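Local coordinates for protein nucleoporin NUP159 (Saccharomyces cerevisiae, PDB 1XIP) that forms part of the nuclear pore complex and, through its N-terminal beta-propeller domain, tethers the helicase Dbp5 to the pore in mRNA export, at residues K85-V90 with S117-V122; A176-D181 with A229-V234. All coordinates share one frame; numbering follows the deposited sequence.

Contact 1 (K85-V90 with S117-V122)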
ATOM      1  N   LYS A  85       8.393  21.240  -0.623  1.00 23.22           N
ATOM      2  CA  LYS A  85       9.661  21.154  -1.301  1.00 23.97           C
ATOM      3  C   LYS A  85       9.480  20.360  -2.572  1.00 24.84           C
ATOM      4  O   LYS A  85       8.814  19.338  -2.579  1.00 25.08           O
ATOM      5  CB  LYS A  85      10.695  20.463  -0.419  1.00 23.56           C
ATOM      6  CG  LYS A  85      12.049  20.321  -1.076  1.00 23.49           C
ATOM      7  CD  LYS A  85      13.113  19.866  -0.123  1.00 22.79           C
ATOM      8  CE  LYS A  85      14.405  19.620  -0.864  1.00 23.61           C
ATOM      9  NZ  LYS A  85      14.892  20.856  -1.530  1.00 25.50           N
ATOM     10  N   GLU A  86      10.079  20.840  -3.645  1.00 26.02           N
ATOM     11  CA  GLU A  86      10.164  20.093  -4.881  1.00 27.35           C
ATOM     12  C   GLU A  86      11.175  18.951  -4.708  1.00 27.24           C
ATOM     13  O   GLU A  86      12.359  19.192  -4.489  1.00 27.34           O
ATOM     14  CB  GLU A  86      10.576  21.032  -6.015  1.00 27.89           C
ATOM     15  CG  GLU A  86      10.718  20.373  -7.377  1.00 32.29           C
ATOM     16  CD  GLU A  86       9.634  20.803  -8.357  1.00 37.54           C
ATOM     17  OE1 GLU A  86       8.459  21.019  -7.916  1.00 39.43           O
ATOM     18  OE2 GLU A  86       9.957  20.912  -9.572  1.00 38.86           O
ATOM     19  N   ILE A  87      10.683  17.714  -4.751  1.00 27.44           N
ATOM     20  CA  ILE A  87      11.528  16.524  -4.769  1.00 27.68           C
ATOM     21  C   ILE A  87      10.999  15.575  -5.849  1.00 28.16           C
ATOM     22  O   ILE A  87       9.908  15.016  -5.715  1.00 28.27           O
ATOM     23  CB  ILE A  87      11.561  15.808  -3.394  1.00 27.40           C
ATOM     24  CG1 ILE A  87      11.527  16.817  -2.246  1.00 27.66           C
ATOM     25  CG2 ILE A  87      12.804  14.916  -3.291  1.00 27.13           C
ATOM     26  CD1 ILE A  87      11.280  16.220  -0.870  1.00 28.27           C
ATOM     27  N   PRO A  88      11.772  15.414  -6.920  1.00 28.55           N
ATOM     28  CA  PRO A  88      11.365  14.617  -8.092  1.00 28.81           C
ATOM     29  C   PRO A  88      10.861  13.167  -7.856  1.00 28.78           C
ATOM     30  O   PRO A  88       9.729  12.819  -8.277  1.00 29.54           O
ATOM     31  CB  PRO A  88      12.634  14.613  -8.959  1.00 28.86           C
ATOM     32  CG  PRO A  88      13.325  15.887  -8.586  1.00 28.59           C
ATOM     33  CD  PRO A  88      13.096  16.032  -7.113  1.00 28.38           C
ATOM     34  N   ASP A  89      11.659  12.322  -7.227  1.00 28.09           N
ATOM     35  CA  ASP A  89      11.370  10.888  -7.323  1.00 27.76           C
ATOM     36  C   ASP A  89      10.803  10.250  -6.051  1.00 26.17           C
ATOM     37  O   ASP A  89      11.286   9.214  -5.627  1.00 26.32           O
ATOM     38  CB  ASP A  89      12.653  10.148  -7.750  1.00 28.96           C
ATOM     39  CG  ASP A  89      12.420   9.141  -8.881  1.00 32.21           C
ATOM     40  OD1 ASP A  89      11.966   9.560  -9.994  1.00 35.50           O
ATOM     41  OD2 ASP A  89      12.700   7.918  -8.749  1.00 34.65           O
ATOM     42  N   VAL A  90       9.783  10.829  -5.430  1.00 24.70           N
ATOM     43  CA  VAL A  90       9.401  10.263  -4.133  1.00 23.16           C
ATOM     44  C   VAL A  90       8.448   9.088  -4.167  1.00 22.36           C
ATOM     45  O   VAL A  90       7.478   9.074  -4.935  1.00 22.16           O
ATOM     46  CB  VAL A  90       9.083  11.308  -2.988  1.00 22.90           C
ATOM     47  CG1 VAL A  90       9.110  12.718  -3.493  1.00 22.65           C
ATOM     48  CG2 VAL A  90       7.793  10.967  -2.251  1.00 21.44           C
ATOM     49  N   SER A 117      12.829  24.139   9.041  1.00 37.62           N
ATOM     50  CA  SER A 117      13.948  24.580   8.219  1.00 37.67           C
ATOM     51  C   SER A 117      14.894  23.421   7.897  1.00 37.37           C
ATOM     52  O   SER A 117      15.625  23.465   6.899  1.00 37.76           O
ATOM     53  CB  SER A 117      14.713  25.720   8.903  1.00 37.71           C
ATOM     54  OG  SER A 117      14.684  25.592  10.313  1.00 39.20           O
ATOM     55  N   GLU A 118      14.860  22.384   8.735  1.00 36.80           N
ATOM     56  CA  GLU A 118      15.827  21.287   8.660  1.00 35.93           C
ATOM     57  C   GLU A 118      15.325  20.127   7.823  1.00 34.73           C
ATOM     58  O   GLU A 118      14.491  19.336   8.258  1.00 34.41           O
ATOM     59  CB  GLU A 118      16.224  20.813  10.057  1.00 36.18           C
ATOM     60  CG  GLU A 118      16.856  21.898  10.924  1.00 38.90           C
ATOM     61  CD  GLU A 118      18.368  21.745  11.101  1.00 41.74           C
ATOM     62  OE1 GLU A 118      18.888  20.598  11.000  1.00 43.48           O
ATOM     63  OE2 GLU A 118      19.040  22.777  11.361  1.00 41.98           O
ATOM     64  N   PHE A 119      15.837  20.048   6.604  1.00 33.69           N
ATOM     65  CA  PHE A 119      15.549  18.946   5.712  1.00 32.70           C
ATOM     66  C   PHE A 119      16.831  18.173   5.432  1.00 32.80           C
ATOM     67  O   PHE A 119      17.591  18.504   4.520  1.00 32.84           O
ATOM     68  CB  PHE A 119      14.910  19.449   4.416  1.00 32.00           C
ATOM     69  CG  PHE A 119      14.370  18.352   3.551  1.00 30.31           C
ATOM     70  CD1 PHE A 119      13.160  17.742   3.859  1.00 28.28           C
ATOM     71  CD2 PHE A 119      15.089  17.906   2.439  1.00 27.83           C
ATOM     72  CE1 PHE A 119      12.667  16.719   3.062  1.00 27.62           C
ATOM     73  CE2 PHE A 119      14.612  16.896   1.642  1.00 26.08           C
ATOM     74  CZ  PHE A 119      13.396  16.295   1.948  1.00 27.39           C
ATOM     75  N   ARG A 120      17.058  17.136   6.228  1.00 32.88           N
ATOM     76  CA  ARG A 120      18.323  16.416   6.226  1.00 32.89           C
ATOM     77  C   ARG A 120      18.296  15.179   5.352  1.00 32.38           C
ATOM     78  O   ARG A 120      17.257  14.561   5.169  1.00 32.27           O
ATOM     79  CB  ARG A 120      18.691  16.018   7.650  1.00 33.27           C
ATOM     80  CG  ARG A 120      19.357  17.139   8.444  1.00 35.67           C
ATOM     81  CD  ARG A 120      19.750  16.750   9.871  1.00 39.10           C
ATOM     82  NE  ARG A 120      20.987  17.411  10.306  1.00 41.66           N
ATOM     83  CZ  ARG A 120      22.124  16.776  10.620  1.00 43.01           C
ATOM     84  NH1 ARG A 120      22.209  15.448  10.544  1.00 42.77           N
ATOM     85  NH2 ARG A 120      23.186  17.475  11.007  1.00 43.83           N
ATOM     86  N   THR A 121      19.454  14.839   4.800  1.00 32.13           N
ATOM     87  CA  THR A 121      19.659  13.543   4.170  1.00 31.81           C
ATOM     88  C   THR A 121      19.909  12.566   5.304  1.00 31.44           C
ATOM     89  O   THR A 121      20.739  12.832   6.164  1.00 31.58           O
ATOM     90  CB  THR A 121      20.886  13.590   3.213  1.00 31.84           C
ATOM     91  OG1 THR A 121      20.595  14.442   2.094  1.00 31.51           O
ATOM     92  CG2 THR A 121      21.127  12.222   2.560  1.00 31.53           C
ATOM     93  N   VAL A 122      19.168  11.463   5.336  1.00 30.84           N
ATOM     94  CA  VAL A 122      19.445  10.436   6.329  1.00 30.47           C
ATOM     95  C   VAL A 122      20.488   9.493   5.779  1.00 30.87           C
ATOM     96  O   VAL A 122      21.498   9.223   6.432  1.00 31.29           O
ATOM     97  CB  VAL A 122      18.198   9.656   6.752  1.00 30.40           C
ATOM     98  CG1 VAL A 122      18.547   8.633   7.840  1.00 28.68           C
ATOM     99  CG2 VAL A 122      17.111  10.610   7.233  1.00 29.59           C
TER
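K85 lays the aliphatic part of its side chain over one face of the F119 ring, a CH-pi contact between two blades of the propeller. Its CG stands anti to the backbone N (chi1 179°), and the chain stays extended to CE before bending at the last torsion. CD therefore reaches a point 3.9 Å from the centroid of the F119 ring, 19° off the ring normal and displaced toward the rim. Next along the chain, CE of K85 lies 3.7 Å from CE2 of F119, so two methylenes of a lysine pack as apolar groups. Two residues on, I87 approaches from the opposite direction to F119. The methyl CD1 of I87 comes within 3.5 Å of CZ of F119, meeting that end of the ring obliquely. No hydrogen bond joins the two segments, and they bury only 123 Å² between them. An alanine at F119 would remove the ring and is likely to leave the methylenes of K85 and the CD1 methyl of I87 facing a gap between the blades. The setting is a blade boundary: strand 83-86 ends one four-stranded sheet, 119-124 ends the next, and I87 belongs to the link between them. Within its own blade F119 meets Y109 and L111 of strand 107-112, while I87 packs on V102 and T104 of strand 99-104.

Contact 2 (A176-D181 with A229-V234); sequences AVLLKD and AVFGNV
L178 meets the F231 ring with one terminal methyl and the backbone O of V230 with the other; no hydrogen bond joins the segments. A229 directs its CB toward the leucine but stops short of touching: CB of A229 stays 5.0 Å from CD1 of L178. V230 turns its side chain away and offers its backbone instead, its O lying 4.5 Å from CD1 of L178. F231 supplies the ring. Its CB leaves the backbone to one side, and with CG anti to the carbonyl carbon (chi1 -55°) the ring is carried back toward the leucine, until CE1 of F231 is 4.4 Å from CD2 of L178. That methyl arrives obliquely on the ring. At such distances, with 96 Å² buried in all, the two side chains graze rather than interlock. A229-G232 make up the first FG repeat, but here the motif is part of an ordered strand with its phenylalanine buried, so it is probably not displayed as in the flexible repeats. The contact joins two blades: strand 174-179 lies between 167-170 and 184-190 in one sheet, strand 226-232 between 215-221 and 246-254 in the next. From the blade of L178, F184 touches L178, A229 and F231 alike; from the blade of F231, P216 and V219 lie against L178, and Y249 meets F231.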
ATOM      1  N   ALA A 176       6.534 -11.100   6.373  1.00 29.73           N
ATOM      2  CA  ALA A 176       6.315 -12.051   5.286  1.00 29.44           C
ATOM      3  C   ALA A 176       7.154 -11.707   4.044  1.00 29.22           C
ATOM      4  O   ALA A 176       7.397 -10.547   3.735  1.00 29.07           O
ATOM      5  CB  ALA A 176       4.848 -12.111   4.933  1.00 29.16           C
ATOM      6  N   VAL A 177       7.568 -12.735   3.326  1.00 29.21           N
ATOM      7  CA  VAL A 177       8.454 -12.574   2.184  1.00 29.08           C
ATOM      8  C   VAL A 177       7.944 -13.455   1.026  1.00 29.26           C
ATOM      9  O   VAL A 177       7.571 -14.618   1.239  1.00 29.15           O
ATOM     10  CB  VAL A 177       9.903 -12.948   2.605  1.00 29.38           C
ATOM     11  CG1 VAL A 177      10.757 -13.313   1.428  1.00 29.43           C
ATOM     12  CG2 VAL A 177      10.538 -11.809   3.410  1.00 28.72           C
ATOM     13  N   LEU A 178       7.864 -12.869  -0.175  1.00 29.23           N
ATOM     14  CA  LEU A 178       7.588 -13.602  -1.408  1.00 28.92           C
ATOM     15  C   LEU A 178       8.879 -13.691  -2.210  1.00 29.25           C
ATOM     16  O   LEU A 178       9.485 -12.660  -2.537  1.00 29.10           O
ATOM     17  CB  LEU A 178       6.536 -12.888  -2.250  1.00 28.84           C
ATOM     18  CG  LEU A 178       5.519 -13.712  -3.067  1.00 29.29           C
ATOM     19  CD1 LEU A 178       4.804 -12.849  -4.097  1.00 27.02           C
ATOM     20  CD2 LEU A 178       6.123 -14.957  -3.729  1.00 28.36           C
ATOM     21  N   LEU A 179       9.283 -14.914  -2.547  1.00 29.05           N
ATOM     22  CA  LEU A 179      10.550 -15.137  -3.241  1.00 29.20           C
ATOM     23  C   LEU A 179      10.406 -15.309  -4.756  1.00 28.87           C
ATOM     24  O   LEU A 179       9.315 -15.571  -5.247  1.00 28.51           O
ATOM     25  CB  LEU A 179      11.283 -16.338  -2.625  1.00 29.30           C
ATOM     26  CG  LEU A 179      11.684 -16.161  -1.160  1.00 29.45           C
ATOM     27  CD1 LEU A 179      12.352 -17.413  -0.600  1.00 30.55           C
ATOM     28  CD2 LEU A 179      12.610 -14.973  -1.040  1.00 31.56           C
ATOM     29  N   LYS A 180      11.524 -15.149  -5.474  1.00 29.04           N
ATOM     30  CA  LYS A 180      11.604 -15.358  -6.940  1.00 29.51           C
ATOM     31  C   LYS A 180      11.122 -16.730  -7.428  1.00 29.74           C
ATOM     32  O   LYS A 180      10.504 -16.832  -8.491  1.00 29.74           O
ATOM     33  CB  LYS A 180      13.034 -15.152  -7.437  1.00 29.37           C
ATOM     34  CG  LYS A 180      13.528 -13.742  -7.358  1.00 29.95           C
ATOM     35  CD  LYS A 180      14.889 -13.629  -7.969  1.00 31.05           C
ATOM     36  CE  LYS A 180      14.991 -12.406  -8.844  1.00 33.32           C
ATOM     37  NZ  LYS A 180      16.263 -12.447  -9.639  1.00 35.14           N
ATOM     38  N   ASP A 181      11.423 -17.777  -6.662  1.00 30.03           N
ATOM     39  CA  ASP A 181      10.928 -19.117  -6.964  1.00 30.58           C
ATOM     40  C   ASP A 181       9.432 -19.278  -6.637  1.00 30.87           C
ATOM     41  O   ASP A 181       8.852 -20.365  -6.807  1.00 31.22           O
ATOM     42  CB  ASP A 181      11.772 -20.175  -6.245  1.00 30.67           C
ATOM     43  CG  ASP A 181      11.546 -20.190  -4.745  1.00 31.34           C
ATOM     44  OD1 ASP A 181      12.173 -21.040  -4.075  1.00 31.77           O
ATOM     45  OD2 ASP A 181      10.767 -19.401  -4.144  1.00 32.21           O
ATOM     46  N   ALA A 229      -1.651 -12.957  -1.983  1.00 22.54           N
ATOM     47  CA  ALA A 229      -0.540 -12.969  -2.940  1.00 21.58           C
ATOM     48  C   ALA A 229      -1.031 -12.675  -4.337  1.00 21.05           C
ATOM     49  O   ALA A 229      -2.139 -13.056  -4.703  1.00 20.55           O
ATOM     50  CB  ALA A 229       0.153 -14.306  -2.915  1.00 21.72           C
ATOM     51  N   VAL A 230      -0.204 -12.013  -5.132  1.00 20.94           N
ATOM     52  CA  VAL A 230      -0.561 -11.783  -6.520  1.00 21.02           C
ATOM     53  C   VAL A 230       0.541 -12.217  -7.474  1.00 21.70           C
ATOM     54  O   VAL A 230       1.725 -12.007  -7.206  1.00 21.81           O
ATOM     55  CB  VAL A 230      -0.973 -10.329  -6.794  1.00 21.07           C
ATOM     56  CG1 VAL A 230      -1.547 -10.207  -8.211  1.00 20.55           C
ATOM     57  CG2 VAL A 230      -1.994  -9.843  -5.761  1.00 19.10           C
ATOM     58  N   PHE A 231       0.128 -12.852  -8.570  1.00 22.37           N
ATOM     59  CA  PHE A 231       1.022 -13.293  -9.626  1.00 23.61           C
ATOM     60  C   PHE A 231       0.496 -12.752 -10.944  1.00 25.35           C
ATOM     61  O   PHE A 231      -0.718 -12.687 -11.156  1.00 25.34           O
ATOM     62  CB  PHE A 231       1.090 -14.820  -9.671  1.00 23.16           C
ATOM     63  CG  PHE A 231       1.478 -15.438  -8.373  1.00 22.09           C
ATOM     64  CD1 PHE A 231       2.821 -15.508  -7.993  1.00 21.46           C
ATOM     65  CD2 PHE A 231       0.501 -15.925  -7.504  1.00 21.67           C
ATOM     66  CE1 PHE A 231       3.202 -16.064  -6.765  1.00 21.89           C
ATOM     67  CE2 PHE A 231       0.858 -16.479  -6.262  1.00 22.78           C
ATOM     68  CZ  PHE A 231       2.222 -16.553  -5.888  1.00 22.14           C
ATOM     69  N   GLY A 232       1.399 -12.356 -11.830  1.00 27.28           N
ATOM     70  CA  GLY A 232       0.995 -11.755 -13.082  1.00 29.97           C
ATOM     71  C   GLY A 232       2.183 -11.428 -13.943  1.00 32.36           C
ATOM     72  O   GLY A 232       3.322 -11.720 -13.578  1.00 32.49           O
ATOM     73  N   ASN A 233       1.915 -10.823 -15.094  1.00 34.95           N
ATOM     74  CA  ASN A 233       2.950 -10.518 -16.067  1.00 37.66           C
ATOM     75  C   ASN A 233       3.947  -9.527 -15.497  1.00 40.36           C
ATOM     76  O   ASN A 233       3.605  -8.711 -14.636  1.00 40.25           O
ATOM     77  CB  ASN A 233       2.336  -9.996 -17.366  1.00 36.97           C
ATOM     78  CG  ASN A 233       1.445  -8.777 -17.149  1.00 35.83           C
ATOM     79  OD1 ASN A 233       0.489  -8.816 -16.381  1.00 32.95           O
ATOM     80  ND2 ASN A 233       1.759  -7.690 -17.838  1.00 35.72           N
ATOM     81  N   VAL A 234       5.192  -9.627 -15.956  1.00 44.09           N
ATOM     82  CA  VAL A 234       6.245  -8.714 -15.513  1.00 47.59           C
ATOM     83  C   VAL A 234       6.275  -7.486 -16.406  1.00 50.02           C
ATOM     84  O   VAL A 234       6.378  -7.605 -17.644  1.00 50.41           O
ATOM     85  CB  VAL A 234       7.643  -9.382 -15.494  1.00 47.44           C
ATOM     86  CG1 VAL A 234       8.069  -9.674 -14.047  1.00 48.41           C
ATOM     87  CG2 VAL A 234       7.670 -10.649 -16.357  1.00 47.16           C
TER

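How the contacts relate
Both contacts illustrate how side chains pack between blades whose sheets are not paired with each other. Contact 1 links the sheet ending in strand 83-86 to the one running from strand 90-96 to strand 119-124; contact 2, later in the chain, links the sheet running from strand 167-170 to strand 193-200 to the one that holds strands 215-221, 226-232, 246-254 and 257-263. The centres of the two contacts are 32 Å apart and their nearest atoms about 18 Å, so neither touches the other. Contact 1 has its centre 22 Å from that of the chain and joins outermost strands, whereas contact 2, at 15 Å, is buried and joins strands with a neighbour on both sides within their sheets.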